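Local structure of cytochrome c-550-like protein (4LJI) at residues A2-V8 / L36-R41; L64-L69 / I121-A125. The protein probably acts as a low-potential cytochrome c that carries electrons through one covalently bound heme c and can partially replace cytochrome c-550 of photosystem II. All blocks are in the same frame, centred on the assembly; numbering follows the deposited sequence. Where two conformers were deposited one is given.

Overall arrangement
Both contacts belong to the cytochrome c fold, and both segments of contact 1 precede those of contact 2 in the sequence. In contact 1 the N-terminal residues 2-8, which lead into helix 6-10, lie against helix 33-46, the helix that runs up to the heme-attaching Cys47. In contact 2 the start of the short helix 66-70 packs on the long C-terminal helix 111-127 beside the heme. Their centres are about 17 Å apart. Helix 111-127 links them: it supplies residues 121-125 to contact 2, while its Phe120 and Ala119 touch side chains of contact 1. Contact 1 is centred about 14 Å from the centre of the chain, toward the periphery; contact 2, about 7 Å from it, forms part of the heme pocket wall.

Contact 1 (A2-V8 / L36-R41); sequences AGVDNYV and LTRGKR
Thr37 and Asp5 join the N-terminal arm of this cytochrome c to helix 33-46, at the point where the arm turns into helix 6-10. The backbone N of Asp5, the residue before that helix, donates to Thr37 OG1 over 3.0 Å in a nearly straight bond (166°). The same hydroxyl is also hydrogen-bonded to Ala33 O, one turn back in its own helix. Thr37 sets its methyl anti to the backbone N (chi1 -66° for the hydroxyl), which places CG2 3.8 Å from Gly3 O. Replacing Thr37 with a valine would probably leave the N-H of Asp5 without this acceptor and weaken the hold on the arm. On the buried side Val8 crosses Leu36 at about a right angle, its CG1 4.1 Å from Leu36 CB; aliphatic side chains suit this buried side.

The other side is more open and polar. Arg41, bent at chi3, brings NH2 within 3.1 Å of Asp5 OD2, a salt bridge of the Asp5 conformer given and doubtful as a fixed link. A water donates to Thr37 O and, in that conformer, to Asp5 OD2. Lys40, long enough to reach across from the helix, is extended until its last torsion, and the bend there lays the ammonium over one face of Tyr7: NZ sits 3.9 Å from the ring centroid, a cation-pi contact 31° off the normal.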
loop_
_atom_site.group_PDB
_atom_site.type_symbol
_atom_site.label_atom_id
_atom_site.label_comp_id
_atom_site.label_asym_id
_atom_site.label_seq_id
_atom_site.Cartn_x
_atom_site.Cartn_y
_atom_site.Cartn_z
ATOM N N ALA A 2 -6.607 -17.727 -11.337
ATOM C CA ALA A 2 -6.947 -16.652 -10.410
ATOM C C ALA A 2 -7.560 -17.198 -9.126
ATOM O O ALA A 2 -7.811 -16.446 -8.186
ATOM C CB ALA A 2 -7.889 -15.649 -11.073
ATOM N N GLY A 3 -7.792 -18.511 -9.086
ATOM C CA GLY A 3 -8.410 -19.154 -7.936
ATOM C C GLY A 3 -7.467 -19.335 -6.758
ATOM O O GLY A 3 -7.773 -18.943 -5.627
ATOM N N VAL A 4 -6.322 -19.955 -7.017
ATOM C CA VAL A 4 -5.249 -20.010 -6.029
ATOM C C VAL A 4 -4.000 -19.362 -6.614
ATOM O O VAL A 4 -3.554 -19.712 -7.707
ATOM C CB VAL A 4 -4.924 -21.448 -5.596
ATOM C CG1 VAL A 4 -3.780 -21.459 -4.576
ATOM C CG2 VAL A 4 -6.160 -22.122 -5.023
ATOM N N ASP A 5 -3.429 -18.413 -5.894
ATOM C CA ASP A 5 -2.246 -17.743 -6.400
ATOM C C ASP A 5 -0.987 -18.581 -6.156
ATOM O O ASP A 5 -0.880 -19.294 -5.164
ATOM C CB ASP A 5 -2.142 -16.330 -5.824
ATOM C CG ASP A 5 -3.159 -15.375 -6.445
ATOM O OD1 ASP A 5 -4.176 -15.854 -7.004
ATOM O OD2 ASP A 5 -2.946 -14.147 -6.378
ATOM N N ASN A 6 -0.044 -18.511 -7.098
ATOM C CA ASN A 6 1.177 -19.307 -7.010
ATOM C C ASN A 6 1.944 -19.051 -5.723
ATOM O O ASN A 6 2.501 -19.975 -5.147
ATOM C CB ASN A 6 2.091 -19.098 -8.225
ATOM C CG ASN A 6 3.320 -20.014 -8.200
ATOM O OD1 ASN A 6 3.199 -21.233 -8.353
ATOM N ND2 ASN A 6 4.504 -19.429 -8.001
ATOM N N TYR A 7 1.948 -17.801 -5.271
ATOM C CA TYR A 7 2.651 -17.452 -4.036
ATOM C C TYR A 7 2.210 -18.321 -2.867
ATOM O O TYR A 7 3.018 -18.723 -2.044
ATOM C CB TYR A 7 2.510 -15.965 -3.709
ATOM C CG TYR A 7 3.187 -15.558 -2.415
ATOM C CD1 TYR A 7 4.533 -15.219 -2.392
ATOM C CD2 TYR A 7 2.488 -15.550 -1.206
ATOM C CE1 TYR A 7 5.160 -14.866 -1.216
ATOM C CE2 TYR A 7 3.102 -15.174 -0.029
ATOM C CZ TYR A 7 4.444 -14.835 -0.044
ATOM O OH TYR A 7 5.074 -14.469 1.118
ATOM N N VAL A 8 0.917 -18.610 -2.810
ATOM C CA VAL A 8 0.372 -19.463 -1.758
ATOM C C VAL A 8 0.811 -20.940 -1.863
ATOM O O VAL A 8 1.115 -21.599 -0.853
ATOM C CB VAL A 8 -1.167 -19.363 -1.749
ATOM C CG1 VAL A 8 -1.751 -20.475 -0.837
ATOM C CG2 VAL A 8 -1.611 -17.938 -1.382
ATOM N N LEU A 36 -6.345 -18.207 1.692
ATOM C CA LEU A 36 -5.064 -17.498 1.821
ATOM C C LEU A 36 -4.785 -16.634 0.609
ATOM O O LEU A 36 -4.175 -15.576 0.738
ATOM C CB LEU A 36 -3.928 -18.485 2.059
ATOM C CG LEU A 36 -4.042 -19.299 3.348
ATOM C CD1 LEU A 36 -3.175 -20.539 3.267
ATOM C CD2 LEU A 36 -3.634 -18.457 4.533
ATOM N N THR A 37 -5.235 -17.073 -0.568
ATOM C CA THR A 37 -5.138 -16.245 -1.769
ATOM C C THR A 37 -5.951 -14.981 -1.619
ATOM O O THR A 37 -5.505 -13.886 -2.029
ATOM C CB THR A 37 -5.657 -16.976 -2.996
ATOM O OG1 THR A 37 -4.803 -18.077 -3.280
ATOM C CG2 THR A 37 -5.747 -16.068 -4.214
ATOM N N ARG A 38 -7.122 -15.110 -0.995
ATOM C CA ARG A 38 -7.987 -13.942 -0.787
ATOM C C ARG A 38 -7.392 -12.993 0.251
ATOM O O ARG A 38 -7.407 -11.759 0.114
ATOM C CB ARG A 38 -9.410 -14.366 -0.395
ATOM C CG ARG A 38 -10.211 -14.932 -1.576
ATOM C CD ARG A 38 -11.663 -15.169 -1.231
ATOM N NE ARG A 38 -12.287 -16.074 -2.191
ATOM C CZ ARG A 38 -13.513 -16.576 -2.061
ATOM N NH1 ARG A 38 -14.257 -16.252 -1.012
ATOM N NH2 ARG A 38 -13.994 -17.397 -2.980
ATOM N N GLY A 39 -6.745 -13.582 1.253
ATOM C CA GLY A 39 -6.100 -12.814 2.301
ATOM C C GLY A 39 -4.891 -12.068 1.740
ATOM O O GLY A 39 -4.654 -10.884 2.086
ATOM N N LYS A 40 -4.137 -12.733 0.855
ATOM C CA LYS A 40 -2.976 -12.113 0.170
ATOM C C LYS A 40 -3.430 -10.906 -0.634
ATOM O O LYS A 40 -2.857 -9.825 -0.528
ATOM C CB LYS A 40 -2.295 -13.111 -0.766
ATOM C CG LYS A 40 -1.238 -12.491 -1.685
ATOM C CD LYS A 40 -0.744 -13.524 -2.691
ATOM C CE LYS A 40 0.289 -12.954 -3.639
ATOM N NZ LYS A 40 1.476 -12.611 -2.839
ATOM N N ARG A 41 -4.502 -11.087 -1.395
ATOM C CA ARG A 41 -5.043 -9.980 -2.172
ATOM C C ARG A 41 -5.441 -8.799 -1.279
ATOM O O ARG A 41 -5.181 -7.646 -1.606
ATOM C CB ARG A 41 -6.216 -10.480 -3.012
ATOM C CG ARG A 41 -6.856 -9.445 -3.909
ATOM C CD ARG A 41 -7.530 -10.177 -5.036
ATOM N NE ARG A 41 -6.673 -11.249 -5.544
ATOM C CZ ARG A 41 -5.940 -11.161 -6.649
ATOM N NH1 ARG A 41 -5.971 -10.053 -7.377
ATOM N NH2 ARG A 41 -5.192 -12.188 -7.035
HETATM O O HOH W 1 -3.776 -13.319 -4.034
#

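Contact 2 (L64-L69 / I121-A125); sequences LSLKDL and ILRAA. With HEC (heme c), chain C.
The wall of the heme c pocket is built here from the first turn of helix 66-70 and the C-terminal helix 111-127, which meet through apolar side chains and one bridging water. At the centre, the methyl of Ala125 fits against the bend that starts the short helix, with its CB 3.6 Å from Leu64 O and 4.1 Å from Leu66 CB. So small a residue suits the place, because the CA atoms of Leu66 and Ala125 come within 4.9 Å. Leu69 CD1 lies 4.0 Å from the same methyl and also touches Ile121 CG2, while its other branch, CD2, faces the propionate carbons CBA and CGA of the heme. Leu64 and Ile121 likewise serve two partners. Leu64 CB meets Ile121 CG2, and its CD2 reaches the porphyrin carbon C3A at 3.5 Å; Ile121 points CD1 to the heme methyl CMB, also at 3.5 Å. Ile121 can do both because CG2 lies anti to the backbone N (chi1 -70° for CG1), leaving the longer branch for the heme. Branched aliphatic side chains thus line this part of the porphyrin edge with apolar carbon.

The polar link is a water that accepts from Leu66 N and donates to Ala125 O. Ser65 is the N-cap of helix 66-70, its OG accepting from Asp68 N over 3.2 Å. Beyond the contact, Trp131 NE1 is hydrogen-bonded to Leu64 O, and Arg123 NE and NH2 to Leu12 O and Lys13 O. Helix 111-127 therefore stands between helix 66-70 beside the heme and the loop that follows helix 6-10.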
loop_
_atom_site.group_PDB
_atom_site.type_symbol
_atom_site.label_atom_id
_atom_site.label_comp_id
_atom_site.label_asym_id
_atom_site.label_seq_id
_atom_site.Cartn_x
_atom_site.Cartn_y
_atom_site.Cartn_z
ATOM N N LEU A 64 6.258 -7.632 10.837
ATOM C CA LEU A 64 5.301 -8.733 10.797
ATOM C C LEU A 64 5.990 -10.082 10.919
ATOM O O LEU A 64 5.411 -11.127 10.594
ATOM C CB LEU A 64 4.352 -8.653 9.588
ATOM C CG LEU A 64 3.662 -7.310 9.377
ATOM C CD1 LEU A 64 2.694 -7.384 8.173
ATOM C CD2 LEU A 64 2.974 -6.792 10.651
ATOM N N SER A 65 7.242 -10.076 11.400
ATOM C CA SER A 65 7.932 -11.346 11.607
ATOM C C SER A 65 7.250 -12.116 12.723
ATOM O O SER A 65 6.631 -11.481 13.603
ATOM C CB SER A 65 9.410 -11.165 11.958
ATOM O OG SER A 65 9.600 -10.542 13.226
ATOM N N LEU A 66 7.356 -13.450 12.725
ATOM C CA LEU A 66 6.719 -14.245 13.787
ATOM C C LEU A 66 7.284 -13.873 15.152
ATOM O O LEU A 66 6.559 -13.809 16.136
ATOM C CB LEU A 66 6.858 -15.749 13.547
ATOM C CG LEU A 66 5.982 -16.582 14.479
ATOM C CD1 LEU A 66 4.503 -16.196 14.310
ATOM C CD2 LEU A 66 6.213 -18.089 14.277
ATOM N N LYS A 67 8.592 -13.609 15.200
ATOM C CA LYS A 67 9.225 -13.141 16.430
ATOM C C LYS A 67 8.562 -11.872 16.981
ATOM O O LYS A 67 8.233 -11.790 18.175
ATOM C CB LYS A 67 10.730 -12.863 16.182
ATOM C CG LYS A 67 11.343 -11.978 17.250
ATOM C CD LYS A 67 12.843 -11.706 17.044
ATOM C CE LYS A 67 13.341 -10.835 18.191
ATOM N NZ LYS A 67 14.782 -10.451 18.083
ATOM N N ASP A 68 8.351 -10.881 16.120
ATOM C CA ASP A 68 7.817 -9.597 16.554
ATOM C C ASP A 68 6.333 -9.747 16.933
ATOM O O ASP A 68 5.887 -9.230 17.951
ATOM C CB ASP A 68 8.029 -8.540 15.471
ATOM C CG ASP A 68 9.491 -8.072 15.388
ATOM O OD1 ASP A 68 10.326 -8.499 16.230
ATOM O OD2 ASP A 68 9.808 -7.238 14.507
ATOM N N LEU A 69 5.606 -10.507 16.134
ATOM C CA LEU A 69 4.218 -10.791 16.458
ATOM C C LEU A 69 4.076 -11.474 17.803
ATOM O O LEU A 69 3.230 -11.080 18.621
ATOM C CB LEU A 69 3.568 -11.650 15.368
ATOM C CG LEU A 69 3.380 -10.914 14.027
ATOM C CD1 LEU A 69 2.976 -11.925 12.948
ATOM C CD2 LEU A 69 2.357 -9.769 14.158
ATOM N N ILE A 121 -1.172 -13.339 6.922
ATOM C CA ILE A 121 -0.033 -12.771 7.638
ATOM C C ILE A 121 0.571 -13.842 8.518
ATOM O O ILE A 121 1.798 -13.983 8.590
ATOM C CB ILE A 121 -0.449 -11.571 8.518
ATOM C CG1 ILE A 121 -0.824 -10.371 7.646
ATOM C CG2 ILE A 121 0.695 -11.178 9.489
ATOM C CD1 ILE A 121 -1.491 -9.277 8.446
ATOM N N LEU A 122 -0.291 -14.612 9.173
ATOM C CA LEU A 122 0.152 -15.621 10.127
ATOM C C LEU A 122 0.894 -16.772 9.446
ATOM O O LEU A 122 1.941 -17.245 9.938
ATOM C CB LEU A 122 -1.041 -16.098 10.956
ATOM C CG LEU A 122 -0.791 -16.810 12.266
ATOM C CD1 LEU A 122 0.315 -16.110 13.027
ATOM C CD2 LEU A 122 -2.097 -16.770 13.038
ATOM N N ARG A 123 0.355 -17.263 8.337
ATOM C CA ARG A 123 1.067 -18.281 7.565
ATOM C C ARG A 123 2.357 -17.791 6.932
ATOM O O ARG A 123 3.351 -18.499 6.914
ATOM C CB ARG A 123 0.160 -18.909 6.516
ATOM C CG ARG A 123 0.799 -20.014 5.670
ATOM C CD ARG A 123 1.323 -21.162 6.514
ATOM N NE ARG A 123 1.652 -22.304 5.660
ATOM C CZ ARG A 123 2.011 -23.496 6.112
ATOM N NH1 ARG A 123 2.068 -23.711 7.424
ATOM N NH2 ARG A 123 2.299 -24.464 5.246
ATOM N N ALA A 124 2.347 -16.576 6.401
ATOM C CA ALA A 124 3.544 -15.987 5.866
ATOM C C ALA A 124 4.649 -15.864 6.900
ATOM O O ALA A 124 5.811 -16.192 6.630
ATOM C CB ALA A 124 3.209 -14.603 5.285
ATOM N N ALA A 125 4.298 -15.347 8.074
ATOM C CA ALA A 125 5.255 -15.223 9.174
ATOM C C ALA A 125 5.873 -16.568 9.532
ATOM O O ALA A 125 7.079 -16.653 9.844
ATOM C CB ALA A 125 4.548 -14.615 10.417
HETATM FE FE HEC C . 0.387 -2.078 10.202
HETATM C CHA HEC C . 2.031 -2.638 13.185
HETATM C CHB HEC C . -0.959 -5.251 10.320
HETATM C CHC HEC C . -1.536 -1.418 7.330
HETATM C CHD HEC C . 2.042 0.818 9.767
HETATM N NA HEC C . 0.534 -3.647 11.436
HETATM C C1A HEC C . 1.236 -3.634 12.642
HETATM C C2A HEC C . 1.072 -4.931 13.268
HETATM C C3A HEC C . 0.248 -5.647 12.457
HETATM C C4A HEC C . -0.127 -4.868 11.355
HETATM C CMA HEC C . -0.239 -7.049 12.711
HETATM C CAA HEC C . 1.702 -5.421 14.574
HETATM C CBA HEC C . 3.126 -5.979 14.323
HETATM C CGA HEC C . 3.812 -6.504 15.559
HETATM O O1A HEC C . 3.222 -6.571 16.674
HETATM O O2A HEC C . 5.019 -6.903 15.470
HETATM N NB HEC C . -0.977 -3.127 9.021
HETATM C C1B HEC C . -1.397 -4.376 9.299
HETATM C C2B HEC C . -2.325 -4.771 8.313
HETATM C C3B HEC C . -2.549 -3.711 7.471
HETATM C C4B HEC C . -1.632 -2.660 7.944
HETATM C CMB HEC C . -3.031 -6.108 8.269
HETATM C CAB HEC C . -3.441 -3.644 6.287
HETATM C CBB HEC C . -4.779 -3.705 6.643
HETATM N NC HEC C . 0.275 -0.577 8.793
HETATM C C1C HEC C . -0.589 -0.498 7.732
HETATM C C2C HEC C . -0.225 0.630 6.987
HETATM C C3C HEC C . 0.778 1.278 7.661
HETATM C C4C HEC C . 1.097 0.520 8.821
HETATM C CMC HEC C . -0.883 1.066 5.685
HETATM C CAC HEC C . 1.473 2.510 7.172
HETATM C CBC HEC C . 0.795 3.668 7.000
HETATM N ND HEC C . 1.756 -1.130 11.259
HETATM C C1D HEC C . 2.253 0.071 10.932
HETATM C C2D HEC C . 3.148 0.540 11.990
HETATM C C3D HEC C . 3.168 -0.417 12.938
HETATM C C4D HEC C . 2.294 -1.476 12.456
HETATM C CMD HEC C . 3.920 1.845 11.993
HETATM C CAD HEC C . 3.924 -0.369 14.238
HETATM C CBD HEC C . 2.906 0.039 15.324
HETATM C CGD HEC C . 3.231 0.392 16.763
HETATM O O1D HEC C . 4.081 -0.237 17.450
HETATM O O2D HEC C . 2.591 1.338 17.287
HETATM O O HOH W 2 8.731 -14.235 10.388
#